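Local coordinates for E3 SUMO-protein ligase SIZ2 (Saccharomyces cerevisiae, PDB 6U75) that has SUMO ligase activity, may mediate SUMO attachment to septins, and binds zinc and double-stranded DNA, at residues E143-K148 with I233-L238; K9-I14 with K48-Y53; K195-T200 with F243-I248. All coordinates share one frame; numbering follows the deposited sequence.

Contact 1 of 3, residues E143-K148 with I233-L238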
loop_
_atom_site.group_PDB
_atom_site.type_symbol
_atom_site.label_atom_id
_atom_site.label_comp_id
_atom_site.label_asym_id
_atom_site.label_seq_id
_atom_site.Cartn_x
_atom_site.Cartn_y
_atom_site.Cartn_z
ATOM N N GLU A 143 -2.321 7.701 8.821
ATOM C CA GLU A 143 -1.985 8.286 10.117
ATOM C C GLU A 143 -2.008 7.237 11.224
ATOM O O GLU A 143 -1.111 7.205 12.077
ATOM C CB GLU A 143 -2.945 9.430 10.439
ATOM C CG GLU A 143 -2.801 10.638 9.526
ATOM C CD GLU A 143 -3.857 11.696 9.789
ATOM O OE1 GLU A 143 -5.042 11.329 9.943
ATOM O OE2 GLU A 143 -3.503 12.893 9.850
ATOM N N ALA A 144 -3.024 6.372 11.233
ATOM C CA ALA A 144 -3.066 5.296 12.218
ATOM C C ALA A 144 -1.881 4.351 12.050
ATOM O O ALA A 144 -1.282 3.904 13.038
ATOM C CB ALA A 144 -4.383 4.532 12.097
ATOM N N LEU A 145 -1.534 4.028 10.803
ATOM C CA LEU A 145 -0.383 3.165 10.562
ATOM C C LEU A 145 0.907 3.836 11.017
ATOM O O LEU A 145 1.816 3.172 11.530
ATOM C CB LEU A 145 -0.316 2.801 9.079
ATOM C CG LEU A 145 -1.542 2.065 8.530
ATOM C CD1 LEU A 145 -1.433 1.891 7.026
ATOM C CD2 LEU A 145 -1.720 0.714 9.209
ATOM N N LEU A 146 1.006 5.155 10.842
ATOM C CA LEU A 146 2.146 5.885 11.385
ATOM C C LEU A 146 2.188 5.765 12.900
ATOM O O LEU A 146 3.262 5.615 13.490
ATOM C CB LEU A 146 2.078 7.355 10.976
ATOM C CG LEU A 146 3.239 8.217 11.478
ATOM C CD1 LEU A 146 4.497 7.932 10.676
ATOM C CD2 LEU A 146 2.883 9.689 11.427
ATOM N N GLY A 147 1.028 5.857 13.548
ATOM C CA GLY A 147 0.986 5.653 14.986
ATOM C C GLY A 147 1.499 4.282 15.378
ATOM O O GLY A 147 2.244 4.137 16.352
ATOM N N LYS A 148 1.109 3.256 14.621
ATOM C CA LYS A 148 1.635 1.915 14.866
ATOM C C LYS A 148 3.153 1.894 14.733
ATOM O O LYS A 148 3.856 1.321 15.574
ATOM C CB LYS A 148 1.005 0.910 13.901
ATOM C CG LYS A 148 -0.430 0.535 14.233
ATOM C CD LYS A 148 -0.944 -0.591 13.344
ATOM C CE LYS A 148 -0.213 -1.903 13.607
ATOM N NZ LYS A 148 -0.840 -3.051 12.892
ATOM N N ILE A 233 10.187 -4.090 0.548
ATOM C CA ILE A 233 10.039 -4.102 1.993
ATOM C C ILE A 233 8.570 -4.333 2.330
ATOM O O ILE A 233 7.702 -4.358 1.457
ATOM C CB ILE A 233 10.554 -2.807 2.647
ATOM C CG1 ILE A 233 9.862 -1.584 2.040
ATOM C CG2 ILE A 233 12.061 -2.698 2.485
ATOM C CD1 ILE A 233 10.228 -0.283 2.718
ATOM N N LYS A 234 8.304 -4.506 3.621
ATOM C CA LYS A 234 6.963 -4.773 4.116
ATOM C C LYS A 234 6.661 -3.837 5.278
ATOM O O LYS A 234 7.563 -3.311 5.934
ATOM C CB LYS A 234 6.812 -6.239 4.545
ATOM C CG LYS A 234 6.941 -7.219 3.383
ATOM C CD LYS A 234 7.744 -8.457 3.755
ATOM C CE LYS A 234 6.933 -9.432 4.590
ATOM N NZ LYS A 234 7.743 -10.620 4.986
ATOM N N PHE A 235 5.363 -3.637 5.521
ATOM C CA PHE A 235 4.934 -2.649 6.506
ATOM C C PHE A 235 5.565 -2.902 7.870
ATOM O O PHE A 235 5.991 -1.960 8.548
ATOM C CB PHE A 235 3.411 -2.655 6.613
ATOM C CG PHE A 235 2.877 -1.760 7.692
ATOM C CD1 PHE A 235 2.991 -0.386 7.587
ATOM C CD2 PHE A 235 2.260 -2.292 8.810
ATOM C CE1 PHE A 235 2.504 0.440 8.578
ATOM C CE2 PHE A 235 1.770 -1.471 9.803
ATOM C CZ PHE A 235 1.892 -0.102 9.687
ATOM N N ASP A 236 5.636 -4.166 8.291
ATOM C CA ASP A 236 6.135 -4.483 9.623
ATOM C C ASP A 236 7.641 -4.299 9.758
ATOM O O ASP A 236 8.158 -4.393 10.876
ATOM C CB ASP A 236 5.754 -5.918 9.990
ATOM C CG ASP A 236 4.254 -6.109 10.110
ATOM O OD1 ASP A 236 3.567 -5.163 10.552
ATOM O OD2 ASP A 236 3.761 -7.201 9.759
ATOM N N GLN A 237 8.354 -4.038 8.663
ATOM C CA GLN A 237 9.784 -3.765 8.735
ATOM C C GLN A 237 10.096 -2.294 8.971
ATOM O O GLN A 237 11.230 -1.968 9.339
ATOM C CB GLN A 237 10.478 -4.220 7.448
ATOM C CG GLN A 237 10.392 -5.714 7.189
ATOM C CD GLN A 237 11.039 -6.114 5.879
ATOM O OE1 GLN A 237 11.809 -5.352 5.294
ATOM N NE2 GLN A 237 10.725 -7.316 5.408
ATOM N N LEU A 238 9.124 -1.406 8.770
ATOM C CA LEU A 238 9.363 0.022 8.924
ATOM C C LEU A 238 9.620 0.365 10.385
ATOM O O LEU A 238 8.854 -0.027 11.269
ATOM C CB LEU A 238 8.167 0.817 8.403
ATOM C CG LEU A 238 7.811 0.608 6.930
ATOM C CD1 LEU A 238 6.520 1.331 6.583
ATOM C CD2 LEU A 238 8.943 1.077 6.034
#
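Phe-235 points its ring out of the turn 233-238 at Leu-145 on helix 142-150, and this pair forms most of the contact. Two parts of the leucine touch the far end of the ring: Leu-145 CB lies 3.7 Å from Phe-235 CZ and equally close to its CE1, while Leu-145 CD2 comes within 3.7 Å of Phe-235 CZ. The two side chains meet at a slant. In the ring plane itself, Leu-145 O faces the edge, 4.1 Å from Phe-235 CE1. Lys-148, one turn further along the helix, also approaches the rim near the ring plane, with its methylene CE 4.3 Å from Phe-235 CE2. The contact is therefore apolar, made with the aliphatic part of the lysine. Its ammonium group, Lys-148 NZ, stays 5.4 Å from Asp-236 OD1, too far for a salt bridge, though the opposite charges may still attract weakly.

The ring reaches the helix because its CG stands trans to the backbone N (chi1 175°). Phe-235 opens a short 3-10 turn, 235-237, in which Gln-237 N donates to Lys-234 O (2.9 Å). Arg-152, just beyond the end of helix 142-150, binds this turn: its NH1 is hydrogen-bonded to the carbonyl oxygens of both Phe-235 and Leu-238, and its guanidinium group makes a cation-pi contact with the Phe-235 ring.

Leu-215 of helix 211-218 touches both Leu-145 and Phe-235, and Ile-149 of helix 142-150 adds to the cover of the ring. Pro-6 and Phe-7, from the N-terminal end of the chain, also reach this pair. The contact thus joins helix 142-150 to the segment that links helix 211-218 with strand 239-240 in the predicted SP-RING zinc finger.

Contact 2 of 3, residues K9-I14 with K48-Y53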
loop_
_atom_site.group_PDB
_atom_site.type_symbol
_atom_site.label_atom_id
_atom_site.label_comp_id
_atom_site.label_asym_id
_atom_site.label_seq_id
_atom_site.Cartn_x
_atom_site.Cartn_y
_atom_site.Cartn_z
ATOM N N LYS A 9 -8.193 -4.913 6.051
ATOM C CA LYS A 9 -8.163 -6.284 6.545
ATOM C C LYS A 9 -9.561 -6.886 6.491
ATOM O O LYS A 9 -10.547 -6.192 6.776
ATOM C CB LYS A 9 -7.620 -6.356 7.979
ATOM C CG LYS A 9 -6.105 -6.212 8.062
ATOM C CD LYS A 9 -5.394 -7.456 7.538
ATOM C CE LYS A 9 -3.970 -7.149 7.103
ATOM N NZ LYS A 9 -3.146 -6.594 8.210
ATOM N N PRO A 10 -9.676 -8.168 6.144
ATOM C CA PRO A 10 -11.002 -8.747 5.903
ATOM C C PRO A 10 -11.774 -8.998 7.188
ATOM O O PRO A 10 -11.209 -9.371 8.219
ATOM C CB PRO A 10 -10.680 -10.063 5.186
ATOM C CG PRO A 10 -9.347 -10.449 5.717
ATOM C CD PRO A 10 -8.602 -9.166 5.987
ATOM N N ILE A 11 -13.086 -8.791 7.107
ATOM C CA ILE A 11 -14.006 -9.098 8.187
ATOM C C ILE A 11 -14.925 -10.253 7.815
ATOM O O ILE A 11 -15.180 -11.138 8.635
ATOM C CB ILE A 11 -14.827 -7.844 8.560
ATOM C CG1 ILE A 11 -13.903 -6.695 8.977
ATOM C CG2 ILE A 11 -15.831 -8.163 9.659
ATOM C CD1 ILE A 11 -13.041 -6.997 10.188
ATOM N N VAL A 12 -15.423 -10.261 6.582
ATOM C CA VAL A 12 -16.274 -11.337 6.093
ATOM C C VAL A 12 -16.315 -11.251 4.575
ATOM O O VAL A 12 -16.352 -10.161 4.000
ATOM C CB VAL A 12 -17.693 -11.257 6.705
ATOM C CG1 VAL A 12 -18.280 -9.867 6.508
ATOM C CG2 VAL A 12 -18.595 -12.314 6.090
ATOM N N GLN A 13 -16.298 -12.414 3.932
ATOM C CA GLN A 13 -16.480 -12.484 2.492
ATOM C C GLN A 13 -17.963 -12.433 2.158
ATOM O O GLN A 13 -18.789 -13.038 2.847
ATOM C CB GLN A 13 -15.863 -13.768 1.939
ATOM C CG GLN A 13 -15.916 -13.878 0.425
ATOM C CD GLN A 13 -15.217 -15.121 -0.090
ATOM O OE1 GLN A 13 -14.614 -15.871 0.676
ATOM N NE2 GLN A 13 -15.299 -15.344 -1.395
ATOM N N ILE A 14 -18.300 -11.705 1.103
ATOM C CA ILE A 14 -19.695 -11.615 0.667
ATOM C C ILE A 14 -20.026 -12.848 -0.171
ATOM O O ILE A 14 -19.317 -13.126 -1.151
ATOM C CB ILE A 14 -19.931 -10.333 -0.126
ATOM C CG1 ILE A 14 -19.823 -9.108 0.788
ATOM C CG2 ILE A 14 -21.292 -10.370 -0.805
ATOM C CD1 ILE A 14 -20.935 -8.990 1.819
ATOM N N LYS A 48 -17.531 2.667 11.528
ATOM C CA LYS A 48 -17.286 3.637 10.468
ATOM C C LYS A 48 -16.144 3.221 9.553
ATOM O O LYS A 48 -16.063 3.713 8.422
ATOM C CB LYS A 48 -16.980 5.008 11.077
ATOM C CG LYS A 48 -18.016 5.494 12.089
ATOM C CD LYS A 48 -17.365 6.185 13.285
ATOM C CE LYS A 48 -16.586 5.210 14.166
ATOM N NZ LYS A 48 -17.429 4.098 14.690
ATOM N N SER A 49 -15.262 2.336 10.011
ATOM C CA SER A 49 -14.102 1.917 9.237
ATOM C C SER A 49 -14.376 0.700 8.365
ATOM O O SER A 49 -13.448 0.201 7.721
ATOM C CB SER A 49 -12.928 1.615 10.173
ATOM O OG SER A 49 -12.501 2.785 10.849
ATOM N N TYR A 50 -15.613 0.210 8.327
ATOM C CA TYR A 50 -15.953 -0.951 7.515
ATOM C C TYR A 50 -16.463 -0.500 6.153
ATOM O O TYR A 50 -17.377 0.325 6.064
ATOM C CB TYR A 50 -17.006 -1.818 8.211
ATOM C CG TYR A 50 -16.505 -2.574 9.427
ATOM C CD1 TYR A 50 -15.184 -2.474 9.846
ATOM C CD2 TYR A 50 -17.358 -3.397 10.150
ATOM C CE1 TYR A 50 -14.731 -3.166 10.955
ATOM C CE2 TYR A 50 -16.913 -4.094 11.256
ATOM C CZ TYR A 50 -15.599 -3.975 11.654
ATOM O OH TYR A 50 -15.150 -4.667 12.756
ATOM N N LYS A 51 -15.868 -1.051 5.098
ATOM C CA LYS A 51 -16.247 -0.749 3.727
ATOM C C LYS A 51 -16.385 -2.049 2.946
ATOM O O LYS A 51 -15.834 -3.085 3.322
ATOM C CB LYS A 51 -15.214 0.158 3.037
ATOM C CG LYS A 51 -14.927 1.470 3.758
ATOM C CD LYS A 51 -16.175 2.325 3.911
ATOM C CE LYS A 51 -15.827 3.789 4.122
ATOM N NZ LYS A 51 -15.609 4.494 2.829
ATOM N N LEU A 52 -17.130 -1.986 1.845
ATOM C CA LEU A 52 -17.282 -3.118 0.936
ATOM C C LEU A 52 -16.331 -2.911 -0.236
ATOM O O LEU A 52 -16.527 -2.003 -1.050
ATOM C CB LEU A 52 -18.724 -3.254 0.457
ATOM C CG LEU A 52 -18.959 -4.390 -0.542
ATOM C CD1 LEU A 52 -18.594 -5.732 0.077
ATOM C CD2 LEU A 52 -20.398 -4.401 -1.033
ATOM N N TYR A 53 -15.304 -3.752 -0.322
ATOM C CA TYR A 53 -14.255 -3.617 -1.320
ATOM C C TYR A 53 -14.332 -4.756 -2.327
ATOM O O TYR A 53 -14.468 -5.927 -1.950
ATOM C CB TYR A 53 -12.872 -3.597 -0.660
ATOM C CG TYR A 53 -12.433 -2.243 -0.140
ATOM C CD1 TYR A 53 -13.315 -1.171 -0.078
ATOM C CD2 TYR A 53 -11.124 -2.034 0.276
ATOM C CE1 TYR A 53 -12.908 0.064 0.391
ATOM C CE2 TYR A 53 -10.710 -0.803 0.747
ATOM C CZ TYR A 53 -11.604 0.242 0.802
ATOM O OH TYR A 53 -11.194 1.468 1.269
#
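Ile-11 lies over one face of the Tyr-50 ring, its CG1 4.1 Å above the ring plane and displaced toward the rim. The isoleucine crosses the tyrosine at about a right angle, so that Ile-11 CG1 comes 4.1 Å from Tyr-50 CE1 and the chain end carries on to the phenol group, with Ile-11 CD1 4.1 Å from Tyr-50 OH. The second pair, Ile-14 with Leu-52, is also crossed at about a right angle, but meets through single carbons: Ile-14 CG1 is 3.7 Å from Leu-52 CD1. Leu-52 holds its CG trans to the backbone N (chi1 178°), which carries the methyl to the isoleucine although its CB does not point there.

No hydrogen bond joins the two segments, whose touching parts run 25° apart. Each instead bonds through its backbone to strand 130-139, and Ile-11 and Val-12 form a classic beta bulge opposite Ile-136. Within the PINIT domain the contact joins the corner between strands 8-10 and 12-21 to strand 50-58, with helix 38-46 touching Ile-11 and Tyr-50 through Leu-43 and Ile-14 through Asn-40.

Contact 3 of 3, residues K195-T200 with F243-I248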
loop_
_atom_site.group_PDB
_atom_site.type_symbol
_atom_site.label_atom_id
_atom_site.label_comp_id
_atom_site.label_asym_id
_atom_site.label_seq_id
_atom_site.Cartn_x
_atom_site.Cartn_y
_atom_site.Cartn_z
ATOM N N LYS A 195 9.795 14.460 8.984
ATOM C CA LYS A 195 9.276 14.483 10.344
ATOM C C LYS A 195 9.388 13.135 11.039
ATOM O O LYS A 195 9.596 13.092 12.256
ATOM C CB LYS A 195 7.810 14.935 10.349
ATOM C CG LYS A 195 7.619 16.395 9.959
ATOM C CD LYS A 195 6.473 17.049 10.723
ATOM C CE LYS A 195 5.126 16.778 10.076
ATOM N NZ LYS A 195 4.930 17.595 8.844
ATOM N N TYR A 196 9.270 12.038 10.293
ATOM C CA TYR A 196 9.338 10.683 10.836
ATOM C C TYR A 196 10.340 9.877 10.017
ATOM O O TYR A 196 9.961 9.012 9.219
ATOM C CB TYR A 196 7.960 10.021 10.822
ATOM C CG TYR A 196 6.835 10.935 11.255
ATOM C CD1 TYR A 196 6.626 11.222 12.599
ATOM C CD2 TYR A 196 5.977 11.503 10.323
ATOM C CE1 TYR A 196 5.597 12.054 12.999
ATOM C CE2 TYR A 196 4.945 12.335 10.715
ATOM C CZ TYR A 196 4.760 12.606 12.054
ATOM O OH TYR A 196 3.734 13.432 12.450
ATOM N N PRO A 197 11.636 10.136 10.192
ATOM C CA PRO A 197 12.648 9.443 9.377
ATOM C C PRO A 197 12.673 7.957 9.699
ATOM O O PRO A 197 12.990 7.559 10.822
ATOM C CB PRO A 197 13.957 10.134 9.771
ATOM C CG PRO A 197 13.703 10.668 11.137
ATOM C CD PRO A 197 12.249 11.046 11.175
ATOM N N ALA A 198 12.346 7.137 8.704
ATOM C CA ALA A 198 12.192 5.703 8.895
ATOM C C ALA A 198 12.918 4.943 7.796
ATOM O O ALA A 198 13.297 5.499 6.762
ATOM C CB ALA A 198 10.712 5.295 8.910
ATOM N N LYS A 199 13.103 3.648 8.045
ATOM C CA LYS A 199 13.680 2.726 7.075
ATOM C C LYS A 199 13.504 1.308 7.603
ATOM O O LYS A 199 12.619 1.060 8.429
ATOM C CB LYS A 199 15.153 3.051 6.816
ATOM C CG LYS A 199 16.068 2.856 8.014
ATOM C CD LYS A 199 17.512 3.172 7.660
ATOM C CE LYS A 199 18.465 2.717 8.753
ATOM N NZ LYS A 199 19.885 3.006 8.413
ATOM N N THR A 200 14.332 0.372 7.145
ATOM C CA THR A 200 14.276 -1.003 7.615
ATOM C C THR A 200 15.672 -1.467 7.999
ATOM O O THR A 200 16.680 -0.948 7.512
ATOM C CB THR A 200 13.696 -1.947 6.551
ATOM O OG1 THR A 200 14.629 -2.095 5.476
ATOM C CG2 THR A 200 12.384 -1.400 6.006
ATOM N N PHE A 243 19.061 7.888 14.955
ATOM C CA PHE A 243 20.181 8.760 14.611
ATOM C C PHE A 243 19.706 9.983 13.833
ATOM O O PHE A 243 19.924 11.131 14.248
ATOM C CB PHE A 243 21.214 7.964 13.808
ATOM C CG PHE A 243 22.533 8.662 13.643
ATOM C CD1 PHE A 243 23.363 8.874 14.732
ATOM C CD2 PHE A 243 22.956 9.084 12.393
ATOM C CE1 PHE A 243 24.581 9.510 14.579
ATOM C CE2 PHE A 243 24.174 9.718 12.235
ATOM C CZ PHE A 243 24.987 9.930 13.329
ATOM N N VAL A 244 19.046 9.753 12.695
ATOM C CA VAL A 244 18.556 10.862 11.882
ATOM C C VAL A 244 17.512 11.662 12.651
ATOM O O VAL A 244 17.430 12.888 12.522
ATOM C CB VAL A 244 17.991 10.336 10.548
ATOM C CG1 VAL A 244 17.542 11.496 9.670
ATOM C CG2 VAL A 244 19.025 9.481 9.830
ATOM N N ASP A 245 16.694 10.981 13.455
ATOM C CA ASP A 245 15.684 11.684 14.239
ATOM C C ASP A 245 16.328 12.667 15.208
ATOM O O ASP A 245 15.882 13.815 15.329
ATOM C CB ASP A 245 14.815 10.677 14.991
ATOM C CG ASP A 245 13.741 11.343 15.824
ATOM O OD1 ASP A 245 12.795 11.907 15.234
ATOM O OD2 ASP A 245 13.842 11.304 17.068
ATOM N N ASN A 246 17.383 12.238 15.903
ATOM C CA ASN A 246 18.067 13.134 16.828
ATOM C C ASN A 246 18.775 14.257 16.082
ATOM O O ASN A 246 18.815 15.396 16.560
ATOM C CB ASN A 246 19.061 12.350 17.683
ATOM C CG ASN A 246 18.385 11.320 18.564
ATOM O OD1 ASN A 246 17.172 11.364 18.772
ATOM N ND2 ASN A 246 19.168 10.386 19.093
ATOM N N ILE A 247 19.340 13.958 14.910
ATOM C CA ILE A 247 19.971 15.015 14.122
ATOM C C ILE A 247 18.944 16.073 13.738
ATOM O O ILE A 247 19.224 17.276 13.780
ATOM C CB ILE A 247 20.670 14.425 12.884
ATOM C CG1 ILE A 247 21.875 13.588 13.317
ATOM C CG2 ILE A 247 21.097 15.543 11.929
ATOM C CD1 ILE A 247 22.652 12.975 12.171
ATOM N N ILE A 248 17.738 15.642 13.364
ATOM C CA ILE A 248 16.705 16.592 12.963
ATOM C C ILE A 248 16.222 17.397 14.163
ATOM O O ILE A 248 16.063 18.621 14.083
ATOM C CB ILE A 248 15.540 15.859 12.274
ATOM C CG1 ILE A 248 16.003 15.248 10.950
ATOM C CG2 ILE A 248 14.376 16.817 12.043
ATOM C CD1 ILE A 248 15.000 14.293 10.335
#
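In the SP-RING zinc finger, the ring of Pro-197 on strand 197-199 packs against helix 242-249, meeting Val-244, Asp-245 and Ile-248. Strand and helix run nearly antiparallel, at 169°, with their axes 8.3 Å apart at closest approach. Different atoms of the proline serve the three partners. Pro-197 CB meets one methyl of Val-244, CG1, at 3.8 Å. The outer corner of the ring, Pro-197 CG, approaches the helix backbone itself, 3.8 Å from Asp-245 N, and lies 4.0 Å from Asp-245 CB. The same corner receives the end of the isoleucine, Ile-248 CD1 standing 3.9 Å from Pro-197 CG.

Torsions set these approaches. Val-244 turns CG1 trans to its backbone N (chi1 -177°), which brings that methyl to the proline, and the extended outer bond of Ile-248 (chi2 169°) carries CD1 across from one turn further along the helix. The aspartate side chain crosses the proline at about a right angle. Cys-208 touches both Pro-197 and Val-244, and Leu-183 of strand 181-184 also packs on Val-244.

The strand is fixed on both flanks. Its backbone bonds to Phe-209 on one side and to Ser-241 and Lys-239 on the other, while Asp-210 OD1 accepts hydrogen bonds from the backbone N of Lys-195 and of Tyr-196. Lys-199 NZ is tied to the carbonyl oxygen of His-205, a ligand of the zinc ion, which also binds Cys-203, Cys-226 and Cys-229. The zinc lies about 12 Å from the Val-244 side chain. The antiparallel sheet 209-210, 197-199, 239-240 beside a single zinc site of three cysteines and a histidine is as in the SP-RING of Siz/PIAS ligases; here helix 242-249, directly after strand 239-240, packs on the central strand through Pro-197.

Overall arrangement
Contact 2 comes first along the chain and closes before the others open; it belongs to the PINIT domain. Contacts 1 and 3 follow and interleave, in the order 143-148, 195-200, 233-238, 243-248. Their centres lie 14 Å apart and they touch, Leu-146 packing on Tyr-196 and Thr-200 on residues of the turn 233-238, which leads into strand 239-240, the sheet partner of 197-199. Contacts 1 and 2 are 20 Å apart between centres, whereas contacts 2 and 3 are 34 Å apart, on opposite sides of the chain's centre. Contact 1 thus lies between the other two, where helix 142-150, following strand 130-139, packs on the predicted SP-RING zinc finger.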